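Local coordinates for protein beta-lactamase (Chitinophaga pinensis, PDB 6N36) that probably hydrolyses the amide bond of the beta-lactam ring of antibiotics, as a metallo-beta-lactamase with two zinc ions in its active site, at residues 51-56 and 89-94; 78-83 and 143-148; 156-161 and 204-209; 164-169 and 179-184. All blocks are in the same frame, centred on the assembly; numbering follows the deposited sequence.

Contact 1 (51-56 and 89-94)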
loop_
_atom_site.group_PDB
_atom_site.type_symbol
_atom_site.label_atom_id
_atom_site.label_comp_id
_atom_site.label_asym_id
_atom_site.label_seq_id
_atom_site.Cartn_x
_atom_site.Cartn_y
_atom_site.Cartn_z
ATOM N N ILE A 51 4.804 5.288 1.812
ATOM C CA ILE A 51 4.029 4.252 1.105
ATOM C C ILE A 51 2.546 4.578 1.286
ATOM O O ILE A 51 2.039 4.451 2.392
ATOM C CB ILE A 51 4.365 2.845 1.618
ATOM C CG1 ILE A 51 5.864 2.535 1.533
ATOM C CG2 ILE A 51 3.529 1.853 0.830
ATOM C CD1 ILE A 51 6.251 1.229 2.210
ATOM N N ASN A 52 1.925 4.945 0.172
ATOM C CA ASN A 52 0.482 5.248 0.008
ATOM C C ASN A 52 0.095 6.618 0.533
ATOM O O ASN A 52 0.675 7.141 1.503
ATOM C CB ASN A 52 -0.442 4.218 0.655
ATOM C CG ASN A 52 -0.410 2.866 -0.023
ATOM O OD1 ASN A 52 0.006 2.749 -1.186
ATOM N ND2 ASN A 52 -0.828 1.828 0.711
ATOM N N THR A 53 -0.908 7.169 -0.108
ATOM C CA THR A 53 -1.783 8.233 0.462
ATOM C C THR A 53 -3.110 7.608 0.831
ATOM O O THR A 53 -3.249 6.398 0.830
ATOM C CB THR A 53 -1.910 9.458 -0.450
ATOM O OG1 THR A 53 -2.778 9.125 -1.543
ATOM C CG2 THR A 53 -0.586 9.992 -0.955
ATOM N N GLY A 54 -4.078 8.434 1.230
ATOM C CA GLY A 54 -5.474 8.021 1.222
ATOM C C GLY A 54 -6.189 8.604 0.018
ATOM O O GLY A 54 -5.625 8.753 -1.039
ATOM N N VAL A 55 -7.420 9.025 0.205
ATOM C CA VAL A 55 -8.210 9.666 -0.864
ATOM C C VAL A 55 -7.738 11.105 -1.029
ATOM O O VAL A 55 -6.947 11.609 -0.207
ATOM C CB VAL A 55 -9.712 9.597 -0.553
ATOM C CG1 VAL A 55 -10.194 8.164 -0.542
ATOM C CG2 VAL A 55 -10.030 10.325 0.743
ATOM N N ALA A 56 -8.240 11.787 -2.040
ATOM C CA ALA A 56 -7.930 13.220 -2.249
ATOM C C ALA A 56 -8.203 13.992 -0.957
ATOM O O ALA A 56 -9.183 13.710 -0.277
ATOM C CB ALA A 56 -8.739 13.783 -3.375
ATOM N N VAL A 89 -3.820 6.270 -3.797
ATOM C CA VAL A 89 -3.048 7.306 -4.539
ATOM C C VAL A 89 -3.859 8.586 -4.743
ATOM O O VAL A 89 -3.419 9.440 -5.519
ATOM C CB VAL A 89 -2.523 6.778 -5.883
ATOM C CG1 VAL A 89 -1.529 5.645 -5.676
ATOM C CG2 VAL A 89 -3.637 6.415 -6.855
ATOM N N GLY A 90 -4.986 8.751 -4.053
ATOM C CA GLY A 90 -5.878 9.903 -4.290
ATOM C C GLY A 90 -5.195 11.231 -4.014
ATOM O O GLY A 90 -5.611 12.231 -4.629
ATOM N N ALA A 91 -4.219 11.284 -3.104
ATOM C CA ALA A 91 -3.509 12.558 -2.826
ATOM C C ALA A 91 -2.076 12.505 -3.345
ATOM O O ALA A 91 -1.259 13.358 -2.958
ATOM C CB ALA A 91 -3.536 12.856 -1.343
ATOM N N MET A 92 -1.716 11.514 -4.159
ATOM C CA MET A 92 -0.308 11.308 -4.545
ATOM C C MET A 92 0.194 12.473 -5.404
ATOM O O MET A 92 1.321 12.934 -5.167
ATOM C CB MET A 92 -0.152 9.982 -5.282
ATOM C CG MET A 92 1.269 9.556 -5.398
ATOM S SD MET A 92 2.061 9.124 -3.805
ATOM C CE MET A 92 1.405 7.494 -3.388
ATOM N N ALA A 93 -0.602 12.956 -6.347
ATOM C CA ALA A 93 -0.205 14.129 -7.168
ATOM C C ALA A 93 0.038 15.330 -6.262
ATOM O O ALA A 93 1.050 16.063 -6.504
ATOM C CB ALA A 93 -1.228 14.443 -8.228
ATOM N N ALA A 94 -0.829 15.565 -5.290
ATOM C CA ALA A 94 -0.705 16.717 -4.363
ATOM C C ALA A 94 0.599 16.566 -3.593
ATOM O O ALA A 94 1.365 17.541 -3.440
ATOM C CB ALA A 94 -1.898 16.848 -3.447
#
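T53 turns its side chain straight into the bend at 89-91, and its two branches do different jobs. With chi1 at 75°, OG1 sits between the backbone N and the carbonyl carbon and faces A91. There it accepts the N-H of A91 at 3.0 Å between N and OG1, a fairly straight bond at 159°. The same hydroxyl gives its proton to the carbonyl of its own neighbour, 2.9 Å from T53 OG1 to G54 O, and also lies in a weak bond with H88 O. G54 O in turn takes a weak, strongly bent bond from G90 N. The methyl branch, CG2, rests on the A91-M92 peptide, with the bent M92 chain alongside. M92 leaves its backbone anti to N (chi1 -166°), then folds back through two bends, bringing SD to 4.0 Å from T53 CG2 and CE over N52, 4.2 Å from its CA.

Further along, the backbones themselves meet. G90 has no side chain, and its CA comes within 4.2 Å of V55 CA; the CA-H of A56 rests against the carbonyl of the same glycine, 3.5 Å from A56 CA to G90 O. A91, the N-cap residue of helix 92-99, lays its CB beside V55 O, while S58 bonds to that carbonyl and to G54 N from helix 58-69.

The bend follows directly on the zinc ligands D87 and H88, and N52 reaches back to T81 and T82. Through A91 N and, weakly, H88 O, the T53 hydroxyl ties the loop after strand 48-51 to the turn that follows those ligands.

Contact 2 (78-83 and 143-148). With ZN (zinc ion), chain C.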
loop_
_atom_site.group_PDB
_atom_site.type_symbol
_atom_site.label_atom_id
_atom_site.label_comp_id
_atom_site.label_asym_id
_atom_site.label_seq_id
_atom_site.Cartn_x
_atom_site.Cartn_y
_atom_site.Cartn_z
ATOM N N ILE A 78 10.926 9.928 -1.529
ATOM C CA ILE A 78 10.439 8.822 -2.388
ATOM C C ILE A 78 8.973 8.573 -2.067
ATOM O O ILE A 78 8.635 8.422 -0.900
ATOM C CB ILE A 78 11.293 7.574 -2.185
ATOM C CG1 ILE A 78 12.763 7.883 -2.502
ATOM C CG2 ILE A 78 10.725 6.435 -3.026
ATOM C CD1 ILE A 78 13.678 6.724 -2.298
ATOM N N LEU A 79 8.196 8.400 -3.116
ATOM C CA LEU A 79 6.773 8.004 -3.027
ATOM C C LEU A 79 6.600 6.619 -3.636
ATOM O O LEU A 79 7.067 6.379 -4.748
ATOM C CB LEU A 79 5.902 8.998 -3.801
ATOM C CG LEU A 79 6.052 10.463 -3.427
ATOM C CD1 LEU A 79 5.185 11.342 -4.290
ATOM C CD2 LEU A 79 5.741 10.673 -2.008
ATOM N N LEU A 80 5.936 5.748 -2.896
ATOM C CA LEU A 80 5.569 4.389 -3.312
ATOM C C LEU A 80 4.081 4.178 -3.066
ATOM O O LEU A 80 3.452 4.907 -2.270
ATOM C CB LEU A 80 6.344 3.368 -2.485
ATOM C CG LEU A 80 7.854 3.448 -2.530
ATOM C CD1 LEU A 80 8.455 2.436 -1.572
ATOM C CD2 LEU A 80 8.340 3.223 -3.934
ATOM N N THR A 81 3.512 3.200 -3.766
ATOM C CA THR A 81 2.135 2.755 -3.516
ATOM C C THR A 81 2.069 1.233 -3.597
ATOM O O THR A 81 2.821 0.627 -4.378
ATOM C CB THR A 81 1.134 3.398 -4.486
ATOM O OG1 THR A 81 -0.178 3.033 -4.081
ATOM C CG2 THR A 81 1.373 2.985 -5.928
ATOM N N THR A 82 1.159 0.674 -2.831
ATOM C CA THR A 82 0.830 -0.754 -2.943
ATOM C C THR A 82 -0.013 -1.074 -4.181
ATOM O O THR A 82 0.103 -2.183 -4.724
ATOM C CB THR A 82 0.198 -1.285 -1.666
ATOM O OG1 THR A 82 -0.981 -0.547 -1.342
ATOM C CG2 THR A 82 1.164 -1.257 -0.501
ATOM N N HIS A 83 -0.890 -0.204 -4.599
ATOM C CA HIS A 83 -1.611 -0.366 -5.896
ATOM C C HIS A 83 -2.287 0.936 -6.267
ATOM O O HIS A 83 -2.756 1.656 -5.363
ATOM C CB HIS A 83 -2.623 -1.536 -5.856
ATOM C CG HIS A 83 -3.831 -1.381 -4.986
ATOM N ND1 HIS A 83 -3.907 -1.875 -3.707
ATOM C CD2 HIS A 83 -5.051 -0.915 -5.271
ATOM C CE1 HIS A 83 -5.138 -1.692 -3.236
ATOM N NE2 HIS A 83 -5.869 -1.119 -4.174
ATOM N N ASP A 143 13.075 -5.446 -7.451
ATOM C CA ASP A 143 13.853 -4.182 -7.478
ATOM C C ASP A 143 14.024 -3.660 -6.044
ATOM O O ASP A 143 13.126 -3.827 -5.176
ATOM C CB ASP A 143 13.284 -3.073 -8.354
ATOM C CG ASP A 143 13.574 -3.180 -9.836
ATOM O OD1 ASP A 143 14.384 -4.055 -10.233
ATOM O OD2 ASP A 143 13.031 -2.369 -10.586
ATOM N N SER A 144 15.174 -3.071 -5.775
ATOM C CA SER A 144 15.465 -2.442 -4.462
ATOM C C SER A 144 15.380 -0.918 -4.584
ATOM O O SER A 144 15.815 -0.344 -5.600
ATOM C CB SER A 144 16.790 -2.899 -3.953
ATOM O OG SER A 144 17.783 -2.286 -4.721
ATOM N N ILE A 145 14.820 -0.285 -3.547
ATOM C CA ILE A 145 14.703 1.172 -3.366
ATOM C C ILE A 145 15.570 1.453 -2.135
ATOM O O ILE A 145 15.310 0.851 -1.043
ATOM C CB ILE A 145 13.229 1.579 -3.179
ATOM C CG1 ILE A 145 12.391 1.097 -4.367
ATOM C CG2 ILE A 145 13.095 3.076 -2.973
ATOM C CD1 ILE A 145 11.190 0.278 -3.976
ATOM N N GLN A 146 16.599 2.240 -2.344
ATOM C CA GLN A 146 17.604 2.536 -1.296
ATOM C C GLN A 146 17.622 4.025 -0.991
ATOM O O GLN A 146 17.727 4.839 -1.901
ATOM C CB GLN A 146 18.974 2.026 -1.745
ATOM C CG GLN A 146 18.980 0.524 -1.899
ATOM C CD GLN A 146 20.312 0.064 -2.425
ATOM O OE1 GLN A 146 20.460 -0.181 -3.616
ATOM N NE2 GLN A 146 21.289 0.016 -1.544
ATOM N N LEU A 147 17.692 4.351 0.289
ATOM C CA LEU A 147 17.813 5.751 0.763
ATOM C C LEU A 147 18.315 5.731 2.201
ATOM O O LEU A 147 17.702 5.046 3.044
ATOM C CB LEU A 147 16.437 6.436 0.712
ATOM C CG LEU A 147 16.449 7.905 1.099
ATOM C CD1 LEU A 147 17.293 8.748 0.180
ATOM C CD2 LEU A 147 15.026 8.458 1.214
ATOM N N GLY A 148 19.389 6.463 2.496
ATOM C CA GLY A 148 19.845 6.683 3.885
ATOM C C GLY A 148 19.999 5.397 4.696
ATOM O O GLY A 148 19.707 5.412 5.907
HETATM ZN ZN ZN C . -8.041 -1.436 -4.297
HETATM O O HOH W 1 -7.888 -1.915 -1.937
HETATM O O HOH W 2 -8.858 0.272 -3.565
HETATM O O HOH W 3 -10.234 -1.941 -4.207
#
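The CD1 methyl of I78 is the main bump here, and the hollow it enters lies between two residues of the facing strand. On one flank is the I145 CG2 branch, 3.8 Å from I78 CD1. The L147 side forms the other: its CB is 4.1 Å from I78 CD1, with L147 CD2 equally near. The I78 chain is fully extended (chi2 179°), which carries CD1 out far enough to lodge there, and it runs past L147 in the opposite direction.

I145 answers with a bump of its own. Its CD1, swung to a chi2 of 127° that is off the staggered positions, meets the end of L80 tip to tip, 4.1 Å from I145 CD1 to L80 CD2. I145 thus reaches both residues of the other strand, I78 through CG2 and L80 through CD1, with M104 touching all three and I49 packing on L80 and L147.

Strands 78-80 and 144-147 pass 10.0 Å apart at 149°, a spacing filled by side chains: they belong to the two facing sheets of the alpha-beta/beta-alpha sandwich of the metallo-beta-lactamase fold. Beyond the strand end, H83 NE2 binds zinc at 2.2 Å, with H85 and H160 as partner ligands and two of the metal-bound waters in the plane of its ring.

The close contacts between these strands are all between hydrocarbon groups, so shape fit and burial rather than directed bonds join them; polar groups, among them H83 with its ND1 bonded to N184 OD1, lie in the loop after strand 76-80.

Contact 3 (156-161 and 204-209). With ZN (zinc ion), chain C.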
loop_
_atom_site.group_PDB
_atom_site.type_symbol
_atom_site.label_atom_id
_atom_site.label_comp_id
_atom_site.label_asym_id
_atom_site.label_seq_id
_atom_site.Cartn_x
_atom_site.Cartn_y
_atom_site.Cartn_z
ATOM N N GLN A 156 6.225 -8.108 -6.942
ATOM C CA GLN A 156 5.005 -7.973 -7.760
ATOM C C GLN A 156 3.969 -8.992 -7.282
ATOM O O GLN A 156 4.238 -10.205 -7.306
ATOM C CB GLN A 156 5.268 -8.093 -9.262
ATOM C CG GLN A 156 6.136 -6.980 -9.823
ATOM C CD GLN A 156 6.372 -7.206 -11.301
ATOM O OE1 GLN A 156 6.566 -8.360 -11.723
ATOM N NE2 GLN A 156 6.402 -6.137 -12.086
ATOM N N HIS A 157 2.798 -8.489 -6.903
ATOM C CA HIS A 157 1.665 -9.272 -6.370
ATOM C C HIS A 157 0.434 -8.906 -7.181
ATOM O O HIS A 157 -0.510 -8.362 -6.643
ATOM C CB HIS A 157 1.567 -9.087 -4.863
ATOM C CG HIS A 157 2.675 -9.731 -4.144
ATOM N ND1 HIS A 157 3.097 -9.302 -2.905
ATOM C CD2 HIS A 157 3.444 -10.814 -4.465
ATOM C CE1 HIS A 157 4.120 -10.029 -2.536
ATOM N NE2 HIS A 157 4.386 -10.963 -3.455
ATOM N N PRO A 158 0.441 -9.172 -8.500
ATOM C CA PRO A 158 -0.596 -8.661 -9.384
ATOM C C PRO A 158 -1.963 -9.311 -9.120
ATOM O O PRO A 158 -2.077 -10.396 -8.490
ATOM C CB PRO A 158 -0.127 -9.017 -10.754
ATOM C CG PRO A 158 0.725 -10.244 -10.527
ATOM C CD PRO A 158 1.486 -9.909 -9.248
ATOM N N GLY A 159 -2.993 -8.637 -9.622
ATOM C CA GLY A 159 -4.371 -9.135 -9.648
ATOM C C GLY A 159 -5.319 -8.030 -9.228
ATOM O O GLY A 159 -6.100 -7.543 -10.062
ATOM N N HIS A 160 -5.225 -7.605 -8.003
ATOM C CA HIS A 160 -6.109 -6.512 -7.503
ATOM C C HIS A 160 -5.947 -5.285 -8.418
ATOM O O HIS A 160 -6.944 -4.682 -8.828
ATOM C CB HIS A 160 -5.740 -6.228 -6.047
ATOM C CG HIS A 160 -6.643 -5.246 -5.452
ATOM N ND1 HIS A 160 -7.847 -5.609 -4.895
ATOM C CD2 HIS A 160 -6.555 -3.909 -5.364
ATOM C CE1 HIS A 160 -8.467 -4.518 -4.510
ATOM N NE2 HIS A 160 -7.722 -3.471 -4.777
ATOM N N THR A 161 -4.718 -4.993 -8.857
ATOM C CA THR A 161 -4.409 -4.219 -10.052
ATOM C C THR A 161 -3.279 -4.959 -10.755
ATOM O O THR A 161 -2.606 -5.763 -10.117
ATOM C CB THR A 161 -3.950 -2.782 -9.824
ATOM O OG1 THR A 161 -2.755 -2.807 -9.059
ATOM C CG2 THR A 161 -4.983 -1.983 -9.066
ATOM N N GLY A 204 -6.785 -13.717 -13.799
ATOM C CA GLY A 204 -6.869 -14.922 -12.946
ATOM C C GLY A 204 -5.537 -15.629 -12.835
ATOM O O GLY A 204 -5.242 -16.161 -11.752
ATOM N N LYS A 205 -4.744 -15.633 -13.882
ATOM C CA LYS A 205 -3.408 -16.260 -13.815
ATOM C C LYS A 205 -2.561 -15.472 -12.795
ATOM O O LYS A 205 -1.779 -16.063 -12.018
ATOM C CB LYS A 205 -2.774 -16.270 -15.198
ATOM C CG LYS A 205 -3.519 -17.166 -16.182
ATOM C CD LYS A 205 -2.872 -17.141 -17.567
ATOM C CE LYS A 205 -3.537 -18.118 -18.493
ATOM N NZ LYS A 205 -4.934 -17.717 -18.762
ATOM N N ASP A 206 -2.717 -14.138 -12.800
ATOM C CA ASP A 206 -1.952 -13.254 -11.905
ATOM C C ASP A 206 -2.386 -13.489 -10.461
ATOM O O ASP A 206 -1.546 -13.553 -9.564
ATOM C CB ASP A 206 -2.108 -11.800 -12.332
ATOM C CG ASP A 206 -1.137 -11.374 -13.398
ATOM O OD1 ASP A 206 -0.255 -12.191 -13.821
ATOM O OD2 ASP A 206 -1.261 -10.170 -13.861
ATOM N N TYR A 207 -3.684 -13.515 -10.186
ATOM C CA TYR A 207 -4.155 -13.765 -8.815
ATOM C C TYR A 207 -3.656 -15.122 -8.327
ATOM O O TYR A 207 -3.208 -15.206 -7.184
ATOM C CB TYR A 207 -5.675 -13.764 -8.725
ATOM C CG TYR A 207 -6.312 -12.431 -8.428
ATOM C CD1 TYR A 207 -6.199 -11.851 -7.175
ATOM C CD2 TYR A 207 -7.015 -11.758 -9.408
ATOM C CE1 TYR A 207 -6.862 -10.678 -6.882
ATOM C CE2 TYR A 207 -7.691 -10.578 -9.117
ATOM C CZ TYR A 207 -7.580 -10.018 -7.867
ATOM O OH TYR A 207 -8.307 -8.876 -7.592
ATOM N N ALA A 208 -3.670 -16.118 -9.179
ATOM C CA ALA A 208 -3.215 -17.468 -8.795
ATOM C C ALA A 208 -1.740 -17.421 -8.399
ATOM O O ALA A 208 -1.322 -17.974 -7.346
ATOM C CB ALA A 208 -3.433 -18.469 -9.871
ATOM N N TYR A 209 -0.936 -16.722 -9.214
ATOM C CA TYR A 209 0.497 -16.517 -8.947
ATOM C C TYR A 209 0.682 -15.831 -7.600
ATOM O O TYR A 209 1.455 -16.280 -6.710
ATOM C CB TYR A 209 1.190 -15.748 -10.085
ATOM C CG TYR A 209 2.537 -15.211 -9.671
ATOM C CD1 TYR A 209 3.659 -16.006 -9.719
ATOM C CD2 TYR A 209 2.695 -13.961 -9.106
ATOM C CE1 TYR A 209 4.865 -15.574 -9.242
ATOM C CE2 TYR A 209 3.898 -13.495 -8.636
ATOM C CZ TYR A 209 5.033 -14.281 -8.791
ATOM O OH TYR A 209 6.251 -13.886 -8.288
HETATM ZN ZN ZN C . -8.041 -1.436 -4.297
HETATM O O HOH W 4 6.441 -11.621 -6.802
HETATM O O HOH W 1 -7.888 -1.915 -1.937
HETATM O O HOH W 2 -8.858 0.272 -3.565
HETATM O O HOH W 3 -10.234 -1.941 -4.207
#
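The loop 156-161, which delivers the zinc ligand H160 as part of the binuclear site, lies against helix 203-215. Its G159 is laid flat on Y207: the CA stands over the middle of the ring, 3.6 Å from G159 CA to the Y207 centroid and 11° off the normal, a CH-pi contact. The phenol oxygen reaches the next residue, 3.2 Å from Y207 OH to H160 CA, and bonds to S187 O. H160 ND1 uses that same carbonyl. A chi1 of -175° swings the H160 ring away from the helix, and NE2 binds zinc at 2.1 Å.

The P158 and D206 side chains cross at about a right angle, P158 CB lying 3.5 Å from D206 OD2, an oxygen hydrogen-bonded by Y200 OH. Farther out, Y209 presents its edge: CE2 lies 3.6 Å from Q156 O, near the ring plane, and a water donates to Q156 O while accepting from Y209 OH.

Helix and loop are therefore joined by a ring face, a proline and one water bridge, while S187 O, shared by Y207 and H160, probably fixes the rotation of the metal-binding imidazole.

Contact 4 (164-169 and 179-184)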
loop_
_atom_site.group_PDB
_atom_site.type_symbol
_atom_site.label_atom_id
_atom_site.label_comp_id
_atom_site.label_asym_id
_atom_site.label_seq_id
_atom_site.Cartn_x
_atom_site.Cartn_y
_atom_site.Cartn_z
ATOM N N ALA A 164 -0.185 -4.227 -8.696
ATOM C CA ALA A 164 -0.226 -4.388 -7.235
ATOM C C ALA A 164 1.050 -5.054 -6.739
ATOM O O ALA A 164 1.661 -5.959 -7.434
ATOM C CB ALA A 164 -1.446 -5.123 -6.759
ATOM N N ASN A 165 1.553 -4.556 -5.611
ATOM C CA ASN A 165 2.858 -5.012 -5.116
ATOM C C ASN A 165 2.946 -4.829 -3.602
ATOM O O ASN A 165 2.186 -4.028 -2.981
ATOM C CB ASN A 165 3.987 -4.330 -5.859
ATOM C CG ASN A 165 3.955 -2.828 -5.935
ATOM O OD1 ASN A 165 4.602 -2.274 -6.786
ATOM N ND2 ASN A 165 3.382 -2.122 -4.972
ATOM N N SER A 166 3.834 -5.607 -3.010
ATOM C CA SER A 166 4.152 -5.528 -1.565
ATOM C C SER A 166 5.588 -5.017 -1.443
ATOM O O SER A 166 6.375 -5.101 -2.434
ATOM C CB SER A 166 4.013 -6.890 -0.903
ATOM O OG SER A 166 2.689 -7.389 -1.082
ATOM N N PHE A 167 5.965 -4.618 -0.224
ATOM C CA PHE A 167 7.307 -4.110 0.079
ATOM C C PHE A 167 7.836 -4.840 1.309
ATOM O O PHE A 167 7.118 -5.018 2.306
ATOM C CB PHE A 167 7.296 -2.590 0.309
ATOM C CG PHE A 167 6.792 -1.828 -0.882
ATOM C CD1 PHE A 167 7.607 -1.630 -1.986
ATOM C CD2 PHE A 167 5.499 -1.315 -0.905
ATOM C CE1 PHE A 167 7.146 -0.955 -3.095
ATOM C CE2 PHE A 167 5.036 -0.631 -2.021
ATOM C CZ PHE A 167 5.855 -0.431 -3.110
ATOM N N LEU A 168 9.084 -5.299 1.198
ATOM C CA LEU A 168 9.799 -5.984 2.304
ATOM C C LEU A 168 11.015 -5.131 2.645
ATOM O O LEU A 168 11.769 -4.701 1.725
ATOM C CB LEU A 168 10.294 -7.355 1.821
ATOM C CG LEU A 168 9.308 -8.516 1.792
ATOM C CD1 LEU A 168 9.904 -9.613 0.882
ATOM C CD2 LEU A 168 9.121 -9.127 3.181
ATOM N N PHE A 169 11.268 -4.973 3.929
ATOM C CA PHE A 169 12.437 -4.185 4.387
ATOM C C PHE A 169 12.727 -4.512 5.838
ATOM O O PHE A 169 11.829 -4.774 6.666
ATOM C CB PHE A 169 12.229 -2.667 4.214
ATOM C CG PHE A 169 10.923 -2.133 4.754
ATOM C CD1 PHE A 169 9.778 -2.227 3.990
ATOM C CD2 PHE A 169 10.817 -1.614 6.020
ATOM C CE1 PHE A 169 8.579 -1.768 4.484
ATOM C CE2 PHE A 169 9.607 -1.175 6.529
ATOM C CZ PHE A 169 8.487 -1.258 5.755
ATOM N N LYS A 179 12.170 -7.816 10.096
ATOM C CA LYS A 179 11.821 -7.822 8.653
ATOM C C LYS A 179 10.319 -7.581 8.542
ATOM O O LYS A 179 9.506 -8.312 9.145
ATOM C CB LYS A 179 12.185 -9.150 7.975
ATOM C CG LYS A 179 12.027 -9.089 6.458
ATOM C CD LYS A 179 12.555 -10.312 5.747
ATOM C CE LYS A 179 14.053 -10.480 5.856
ATOM N NZ LYS A 179 14.771 -9.370 5.191
ATOM N N VAL A 180 9.975 -6.472 7.902
ATOM C CA VAL A 180 8.577 -6.034 7.790
ATOM C C VAL A 180 8.103 -6.275 6.361
ATOM O O VAL A 180 8.840 -5.958 5.388
ATOM C CB VAL A 180 8.476 -4.542 8.143
ATOM C CG1 VAL A 180 7.049 -4.062 8.044
ATOM C CG2 VAL A 180 9.043 -4.249 9.529
ATOM N N LEU A 181 6.883 -6.753 6.265
ATOM C CA LEU A 181 6.153 -6.847 4.980
ATOM C C LEU A 181 4.982 -5.870 5.042
ATOM O O LEU A 181 4.156 -5.972 5.971
ATOM C CB LEU A 181 5.669 -8.277 4.808
ATOM C CG LEU A 181 4.694 -8.473 3.626
ATOM C CD1 LEU A 181 5.399 -8.247 2.304
ATOM C CD2 LEU A 181 4.081 -9.883 3.646
ATOM N N ILE A 182 4.936 -4.982 4.071
ATOM C CA ILE A 182 3.709 -4.180 3.795
ATOM C C ILE A 182 3.053 -4.920 2.613
ATOM O O ILE A 182 3.578 -4.847 1.475
ATOM C CB ILE A 182 4.035 -2.721 3.471
ATOM C CG1 ILE A 182 4.782 -2.021 4.625
ATOM C CG2 ILE A 182 2.750 -1.997 3.079
ATOM C CD1 ILE A 182 4.074 -1.966 5.917
ATOM N N ALA A 183 2.033 -5.688 2.937
ATOM C CA ALA A 183 1.423 -6.697 2.051
ATOM C C ALA A 183 0.239 -6.116 1.313
ATOM O O ALA A 183 -0.716 -5.690 2.002
ATOM C CB ALA A 183 0.963 -7.905 2.828
ATOM N N ASN A 184 0.219 -6.217 -0.008
ATOM C CA ASN A 184 -1.017 -5.921 -0.755
ATOM C C ASN A 184 -1.844 -7.194 -0.866
ATOM O O ASN A 184 -1.542 -8.063 -1.610
ATOM C CB ASN A 184 -0.735 -5.299 -2.117
ATOM C CG ASN A 184 -1.978 -4.584 -2.586
ATOM O OD1 ASN A 184 -2.208 -3.420 -2.211
ATOM N ND2 ASN A 184 -2.818 -5.271 -3.385
#
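S166 OG is gripped twice. The backbone N-H of N184 points at it almost straight, 2.9 Å from N184 N to S166 OG at 165°, and H157 ND1 bonds it from the loop that carries H160. N184 has its own polar end committed elsewhere, its OD1 bonded to ND1 of the zinc ligand H83, while its CB sits 3.3 Å from N165 O. This serine therefore ties together the loop of H160 and N184, a second-shell residue of the metal site.

From here the two strands run antiparallel as the hairpin 165-172/177-182, third and fourth in the five-stranded sheet, with 165-172 its middle strand. F167 pairs with I182 and F169 with V180 in hydrogen-bonded pairs, the shortest links being I182 N to F167 O and V180 N to F169 O, each 2.8 Å. L168 and L181 form the non-hydrogen-bonded pair between them and pack on the face opposite F167, F169, V180 and I182, 3.9 Å from L168 CD2 to L181 CB.

On the face of F167 and I182, the F169 ring makes the close side-chain contacts across the pair. Its CG sits between the backbone N and the carbonyl carbon (chi1 49°), which lays the ring back over the partner strand. V180 CB comes over one face, 4.2 Å from the F169 centroid, whereas I182 CG1 meets the edge, 3.8 Å from F169 CE1. L29, from the opposite sheet, packs on both F169 and V180. At the outer end K179 NZ makes a salt bridge with D170.

Contacts 1, 2 and 4 are buried; contact 3 is only partly so, its outer edge passing through Y209 and a water. Contact 2 spans the two sheets with methyl groups, and contact 4 lies within one of them, built on regular backbone pairing. Contact 1 sets a loop against the turn leading into a helix, contact 3 a loop against a helix; the first relies on a hydroxyl and backbone, the second on a ring face and a proline. The 78-83 segment of contact 2 touches the other three, at the zinc ion in the case of contact 3. The side-chain bonds between contacts, N52 to T82, H83 to N184, N165 to T81 and H157 to S166, gather toward the zinc site.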